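Local coordinates for Lin2118 protein (Listeria innocua, PDB 3OOU) that is of unconfirmed function but probably binds specific DNA sequences and regulates transcription through its C-terminal AraC-type helix-turn-helix domain, at residues N55-E65 against I75-T83. Sequence-based numbering, arbitrary orientation.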
ATOM      1  N   ASN A  55      -0.317   1.254   2.806  1.00 12.97           N
ATOM      2  CA  ASN A  55      -0.558  -0.117   3.264  1.00 13.39           C
ATOM      3  C   ASN A  55      -2.023  -0.539   3.114  1.00 13.57           C
ATOM      4  O   ASN A  55      -2.292  -1.638   2.632  1.00 13.99           O
ATOM      5  CB  ASN A  55      -0.064  -0.319   4.705  1.00 13.83           C
ATOM      6  CG  ASN A  55       1.438  -0.569   4.782  1.00 14.72           C
ATOM      7  OD1 ASN A  55       2.167   0.129   5.501  1.00 18.53           O
ATOM      8  ND2 ASN A  55       1.906  -1.566   4.050  1.00 13.58           N
ATOM      9  N   ARG A  56      -2.968   0.315   3.513  1.00 13.53           N
ATOM     10  CA  ARG A  56      -4.377  -0.034   3.346  0.50 13.93           C
ATOM     11  C   ARG A  56      -4.702  -0.252   1.864  1.00 13.79           C
ATOM     12  O   ARG A  56      -5.402  -1.211   1.513  1.00 13.97           O
ATOM     13  CB  ARG A  56      -5.305   1.012   3.974  0.50 14.39           C
ATOM     14  CG  ARG A  56      -6.741   0.504   4.150  0.50 15.86           C
ATOM     15  CD  ARG A  56      -7.664   1.572   4.719  0.50 18.37           C
ATOM     16  NE  ARG A  56      -7.375   2.870   4.130  0.50 20.21           N
ATOM     17  CZ  ARG A  56      -6.734   3.847   4.757  0.50 21.10           C
ATOM     18  NH1 ARG A  56      -6.335   3.686   6.012  0.50 22.32           N
ATOM     19  NH2 ARG A  56      -6.497   4.987   4.130  0.50 21.52           N
ATOM     20  N   TYR A  57      -4.179   0.622   1.004  1.00 13.96           N
ATOM     21  CA  TYR A  57      -4.421   0.544  -0.432  1.00 14.35           C
ATOM     22  C   TYR A  57      -3.897  -0.788  -0.996  1.00 13.94           C
ATOM     23  O   TYR A  57      -4.599  -1.496  -1.721  1.00 14.37           O
ATOM     24  CB  TYR A  57      -3.775   1.745  -1.151  1.00 14.48           C
ATOM     25  CG  TYR A  57      -4.239   1.913  -2.580  1.00 16.62           C
ATOM     26  CD1 TYR A  57      -5.318   2.741  -2.888  1.00 19.12           C
ATOM     27  CD2 TYR A  57      -3.610   1.231  -3.623  1.00 17.38           C
ATOM     28  CE1 TYR A  57      -5.755   2.887  -4.200  1.00 21.31           C
ATOM     29  CE2 TYR A  57      -4.043   1.370  -4.940  1.00 20.16           C
ATOM     30  CZ  TYR A  57      -5.111   2.204  -5.221  1.00 21.33           C
ATOM     31  OH  TYR A  57      -5.555   2.342  -6.525  1.00 24.63           O
ATOM     32  N   ARG A  58      -2.671  -1.136  -0.619  1.00 13.76           N
ATOM     33  CA  ARG A  58      -2.037  -2.365  -1.076  1.00 13.30           C
ATOM     34  C   ARG A  58      -2.720  -3.611  -0.537  1.00 13.62           C
ATOM     35  O   ARG A  58      -2.903  -4.589  -1.267  1.00 14.09           O
ATOM     36  CB  ARG A  58      -0.568  -2.355  -0.673  1.00 12.79           C
ATOM     37  CG  ARG A  58       0.255  -1.374  -1.492  1.00 12.57           C
ATOM     38  CD  ARG A  58       1.671  -1.269  -0.969  1.00 12.89           C
ATOM     39  NE  ARG A  58       2.546  -0.698  -1.992  1.00 14.12           N
ATOM     40  CZ  ARG A  58       3.810  -0.341  -1.792  1.00 14.30           C
ATOM     41  NH1 ARG A  58       4.360  -0.465  -0.585  1.00 14.71           N
ATOM     42  NH2 ARG A  58       4.531   0.143  -2.802  1.00 15.08           N
ATOM     43  N   VAL A  59      -3.105  -3.574   0.738  1.00 13.84           N
ATOM     44  CA  VAL A  59      -3.786  -4.715   1.349  1.00 14.21           C
ATOM     45  C   VAL A  59      -5.153  -4.934   0.701  1.00 14.75           C
ATOM     46  O   VAL A  59      -5.566  -6.076   0.498  1.00 15.51           O
ATOM     47  CB  VAL A  59      -3.875  -4.578   2.892  1.00 13.77           C
ATOM     48  CG1 VAL A  59      -4.833  -5.605   3.484  1.00 14.82           C
ATOM     49  CG2 VAL A  59      -2.492  -4.736   3.511  1.00 14.43           C
ATOM     50  N   ASN A  60      -5.838  -3.850   0.342  1.00 15.28           N
ATOM     51  CA  ASN A  60      -7.125  -3.994  -0.344  1.00 16.26           C
ATOM     52  C   ASN A  60      -6.994  -4.709  -1.681  1.00 16.04           C
ATOM     53  O   ASN A  60      -7.855  -5.501  -2.041  1.00 16.88           O
ATOM     54  CB  ASN A  60      -7.849  -2.657  -0.484  1.00 17.11           C
ATOM     55  CG  ASN A  60      -8.540  -2.243   0.802  1.00 19.14           C
ATOM     56  OD1 ASN A  60      -8.786  -3.072   1.683  1.00 21.89           O
ATOM     57  ND2 ASN A  60      -8.842  -0.961   0.923  1.00 21.68           N
ATOM     58  N   TYR A  61      -5.905  -4.452  -2.398  1.00 15.59           N
ATOM     59  CA  TYR A  61      -5.625  -5.205  -3.609  1.00 15.65           C
ATOM     60  C   TYR A  61      -5.337  -6.675  -3.292  1.00 15.56           C
ATOM     61  O   TYR A  61      -5.917  -7.573  -3.907  1.00 15.41           O
ATOM     62  CB  TYR A  61      -4.445  -4.599  -4.374  1.00 15.71           C
ATOM     63  CG  TYR A  61      -4.230  -5.286  -5.698  1.00 16.87           C
ATOM     64  CD1 TYR A  61      -5.026  -4.950  -6.785  1.00 19.06           C
ATOM     65  CD2 TYR A  61      -3.262  -6.275  -5.861  1.00 19.32           C
ATOM     66  CE1 TYR A  61      -4.875  -5.552  -7.999  1.00 21.34           C
ATOM     67  CE2 TYR A  61      -3.098  -6.904  -7.108  1.00 20.50           C
ATOM     68  CZ  TYR A  61      -3.922  -6.519  -8.169  1.00 21.80           C
ATOM     69  OH  TYR A  61      -3.836  -7.072  -9.425  1.00 24.85           O
ATOM     70  N   ALA A  62      -4.444  -6.905  -2.329  1.00 15.64           N
ATOM     71  CA  ALA A  62      -4.006  -8.255  -1.973  1.00 15.76           C
ATOM     72  C   ALA A  62      -5.177  -9.139  -1.588  1.00 16.66           C
ATOM     73  O   ALA A  62      -5.237 -10.301  -1.990  1.00 16.92           O
ATOM     74  CB  ALA A  62      -2.984  -8.205  -0.839  1.00 15.68           C
ATOM     75  N   LYS A  63      -6.106  -8.586  -0.815  1.00 17.14           N
ATOM     76  CA  LYS A  63      -7.222  -9.377  -0.307  1.00 18.12           C
ATOM     77  C   LYS A  63      -8.166  -9.828  -1.424  1.00 18.36           C
ATOM     78  O   LYS A  63      -8.749 -10.907  -1.339  1.00 19.52           O
ATOM     79  CB  LYS A  63      -7.950  -8.663   0.836  1.00 18.55           C
ATOM     80  CG  LYS A  63      -8.915  -7.569   0.447  1.00 19.44           C
ATOM     81  CD  LYS A  63      -9.374  -6.827   1.692  1.00 22.99           C
ATOM     82  CE  LYS A  63     -10.537  -5.900   1.412  1.00 24.10           C
ATOM     83  NZ  LYS A  63     -10.834  -5.067   2.619  1.00 25.51           N
ATOM     84  N   GLU A  64      -8.291  -9.018  -2.477  1.00 17.78           N
ATOM     85  CA  GLU A  64      -9.099  -9.434  -3.610  0.50 17.79           C
ATOM     86  C   GLU A  64      -8.336 -10.446  -4.464  1.00 18.14           C
ATOM     87  O   GLU A  64      -8.919 -11.429  -4.915  1.00 18.16           O
ATOM     88  CB  GLU A  64      -9.564  -8.230  -4.429  0.50 17.51           C
ATOM     89  CG  GLU A  64     -10.513  -8.588  -5.560  0.50 17.08           C
ATOM     90  CD  GLU A  64     -11.845  -9.133  -5.090  0.50 17.30           C
ATOM     91  OE1 GLU A  64     -12.119  -9.120  -3.872  0.50 17.26           O
ATOM     92  OE2 GLU A  64     -12.628  -9.568  -5.956  0.50 17.92           O
ATOM     93  N   GLU A  65      -7.034 -10.228  -4.656  1.00 18.34           N
ATOM     94  CA  GLU A  65      -6.222 -11.137  -5.455  1.00 19.39           C
ATOM     95  C   GLU A  65      -6.184 -12.546  -4.839  1.00 19.87           C
ATOM     96  O   GLU A  65      -6.167 -13.549  -5.560  1.00 20.57           O
ATOM     97  CB  GLU A  65      -4.817 -10.544  -5.645  1.00 19.62           C
ATOM     98  CG  GLU A  65      -3.904 -11.307  -6.606  1.00 21.47           C
ATOM     99  CD  GLU A  65      -4.239 -11.126  -8.074  1.00 23.89           C
ATOM    100  OE1 GLU A  65      -3.685 -11.895  -8.881  1.00 26.06           O
ATOM    101  OE2 GLU A  65      -5.026 -10.224  -8.442  1.00 24.77           O
ATOM    102  N   ILE A  75       3.856 -14.559  -4.024  1.00 20.67           N
ATOM    103  CA  ILE A  75       3.738 -13.948  -5.348  0.50 20.67           C
ATOM    104  C   ILE A  75       2.692 -12.825  -5.319  1.00 20.35           C
ATOM    105  O   ILE A  75       2.879 -11.757  -5.892  1.00 20.46           O
ATOM    106  CB  ILE A  75       3.411 -15.009  -6.438  0.50 21.23           C
ATOM    107  CG1 ILE A  75       4.487 -16.098  -6.458  0.50 21.76           C
ATOM    108  CG2 ILE A  75       3.312 -14.366  -7.816  0.50 21.12           C
ATOM    109  CD1 ILE A  75       4.419 -17.024  -7.649  0.50 23.31           C
ATOM    110  N   ILE A  76       1.579 -13.083  -4.635  1.00 19.90           N
ATOM    111  CA  ILE A  76       0.513 -12.071  -4.527  1.00 19.75           C
ATOM    112  C   ILE A  76       0.968 -10.837  -3.738  1.00 18.60           C
ATOM    113  O   ILE A  76       0.665  -9.698  -4.123  1.00 18.47           O
ATOM    114  CB  ILE A  76      -0.798 -12.658  -3.970  1.00 20.30           C
ATOM    115  CG1 ILE A  76      -1.423 -13.570  -5.028  1.00 21.73           C
ATOM    116  CG2 ILE A  76      -1.769 -11.530  -3.572  1.00 21.25           C
ATOM    117  CD1 ILE A  76      -2.544 -14.462  -4.525  1.00 24.68           C
ATOM    118  N   ALA A  77       1.721 -11.062  -2.661  1.00 17.54           N
ATOM    119  CA  ALA A  77       2.299  -9.966  -1.893  1.00 17.06           C
ATOM    120  C   ALA A  77       3.203  -9.112  -2.782  1.00 16.61           C
ATOM    121  O   ALA A  77       3.162  -7.881  -2.723  1.00 16.09           O
ATOM    122  CB  ALA A  77       3.071 -10.505  -0.709  1.00 17.49           C
ATOM    123  N   GLY A  78       3.984  -9.775  -3.632  1.00 16.91           N
ATOM    124  CA  GLY A  78       4.851  -9.075  -4.577  1.00 17.70           C
ATOM    125  C   GLY A  78       4.056  -8.205  -5.534  1.00 18.08           C
ATOM    126  O   GLY A  78       4.411  -7.044  -5.775  1.00 18.69           O
ATOM    127  N   LYS A  79       2.961  -8.754  -6.057  1.00 18.36           N
ATOM    128  CA  LYS A  79       2.097  -8.018  -6.984  1.00 18.87           C
ATOM    129  C   LYS A  79       1.404  -6.844  -6.304  1.00 18.00           C
ATOM    130  O   LYS A  79       0.958  -5.913  -6.970  1.00 18.56           O
ATOM    131  CB  LYS A  79       1.049  -8.946  -7.585  1.00 19.74           C
ATOM    132  CG  LYS A  79       1.614  -9.985  -8.524  1.00 22.68           C
ATOM    133  CD  LYS A  79       0.494 -10.877  -8.981  1.00 27.27           C
ATOM    134  CE  LYS A  79       0.903 -11.739 -10.140  1.00 29.66           C
ATOM    135  NZ  LYS A  79      -0.308 -12.146 -10.898  1.00 31.47           N
ATOM    136  N   SER A  80       1.322  -6.896  -4.975  1.00 16.75           N
ATOM    137  CA  SER A  80       0.639  -5.872  -4.190  1.00 16.05           C
ATOM    138  C   SER A  80       1.598  -4.784  -3.707  1.00 15.50           C
ATOM    139  O   SER A  80       1.175  -3.817  -3.077  1.00 15.96           O
ATOM    140  CB  SER A  80      -0.077  -6.511  -2.998  1.00 15.79           C
ATOM    141  OG  SER A  80      -0.937  -7.553  -3.438  1.00 17.25           O
ATOM    142  N   GLY A  81       2.885  -4.947  -4.003  1.00 15.68           N
ATOM    143  CA  GLY A  81       3.892  -3.964  -3.625  1.00 15.87           C
ATOM    144  C   GLY A  81       4.725  -4.277  -2.395  1.00 16.37           C
ATOM    145  O   GLY A  81       5.360  -3.377  -1.838  1.00 17.25           O
ATOM    146  N   TYR A  82       4.734  -5.542  -1.969  1.00 16.04           N
ATOM    147  CA  TYR A  82       5.534  -5.964  -0.807  1.00 16.62           C
ATOM    148  C   TYR A  82       6.697  -6.851  -1.197  1.00 17.68           C
ATOM    149  O   TYR A  82       6.526  -7.821  -1.941  1.00 18.79           O
ATOM    150  CB  TYR A  82       4.679  -6.722   0.207  1.00 15.95           C
ATOM    151  CG  TYR A  82       3.636  -5.861   0.859  1.00 14.83           C
ATOM    152  CD1 TYR A  82       3.922  -5.137   2.021  1.00 14.33           C
ATOM    153  CD2 TYR A  82       2.377  -5.735   0.293  1.00 14.30           C
ATOM    154  CE1 TYR A  82       2.953  -4.319   2.609  1.00 14.14           C
ATOM    155  CE2 TYR A  82       1.410  -4.939   0.866  1.00 14.65           C
ATOM    156  CZ  TYR A  82       1.694  -4.229   2.016  1.00 13.89           C
ATOM    157  OH  TYR A  82       0.706  -3.442   2.557  1.00 15.29           O
ATOM    158  N   THR A  83       7.869  -6.529  -0.661  1.00 18.34           N
ATOM    159  CA  THR A  83       9.047  -7.379  -0.817  1.00 19.59           C
ATOM    160  C   THR A  83       9.476  -7.986   0.520  1.00 19.88           C
ATOM    161  O   THR A  83      10.249  -8.947   0.552  1.00 20.72           O
ATOM    162  CB  THR A  83      10.227  -6.606  -1.432  1.00 19.93           C
ATOM    163  OG1 THR A  83      10.565  -5.500  -0.592  1.00 21.26           O
ATOM    164  CG2 THR A  83       9.870  -6.099  -2.827  1.00 20.85           C
TER
HETATM  165  O   HOH W   1      -1.570 -13.388  -8.443  1.00 35.49           O
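Glu65 OE1 is held by a bridging water, which donates to it at 2.6 Å and accepts from Lys79 NZ, and by a long salt bridge from the same NZ at 3.9 Å. A chi2 bend (75°) turns the Glu65 carboxylate toward Lys79, while Glu65 CG rests on Ile76 CG1 (3.7 Å). Further along, Ser80 OG lies 3.4 Å from Ala62 CB and meets the Tyr61 ring at its CD2 edge, in the ring plane. This hydroxyl donates back to Ile76 O at 2.8 Å, in the last turn before it, so the buried oxygen is satisfied locally; the donor sits 36° above that carbonyl plane. Helix 50-68 joins the two helix-turn-helix units expected of an AraC-type domain; the axes of segments 55-65 and 75-79 approach to 9.3 Å, their directions 140° apart. Gly81 is the first residue to leave helical angles. Its positive phi, with Tyr82 N bonded to Ala77 O and Gly81 N to Gly78 O, makes a Schellman motif. Arg58, extended from CG to NE, runs past Ser80 O (CG to O 3.1 Å) and brings one guanidinium face under Gly81 O, off the group's centre; NE is hydrogen-bonded to Phe18 O. Tyr82 reaches back to helix 50-68, CE2 packing 3.6 Å from Arg58 CB, while Phe88 meets its ring from helix 85-96.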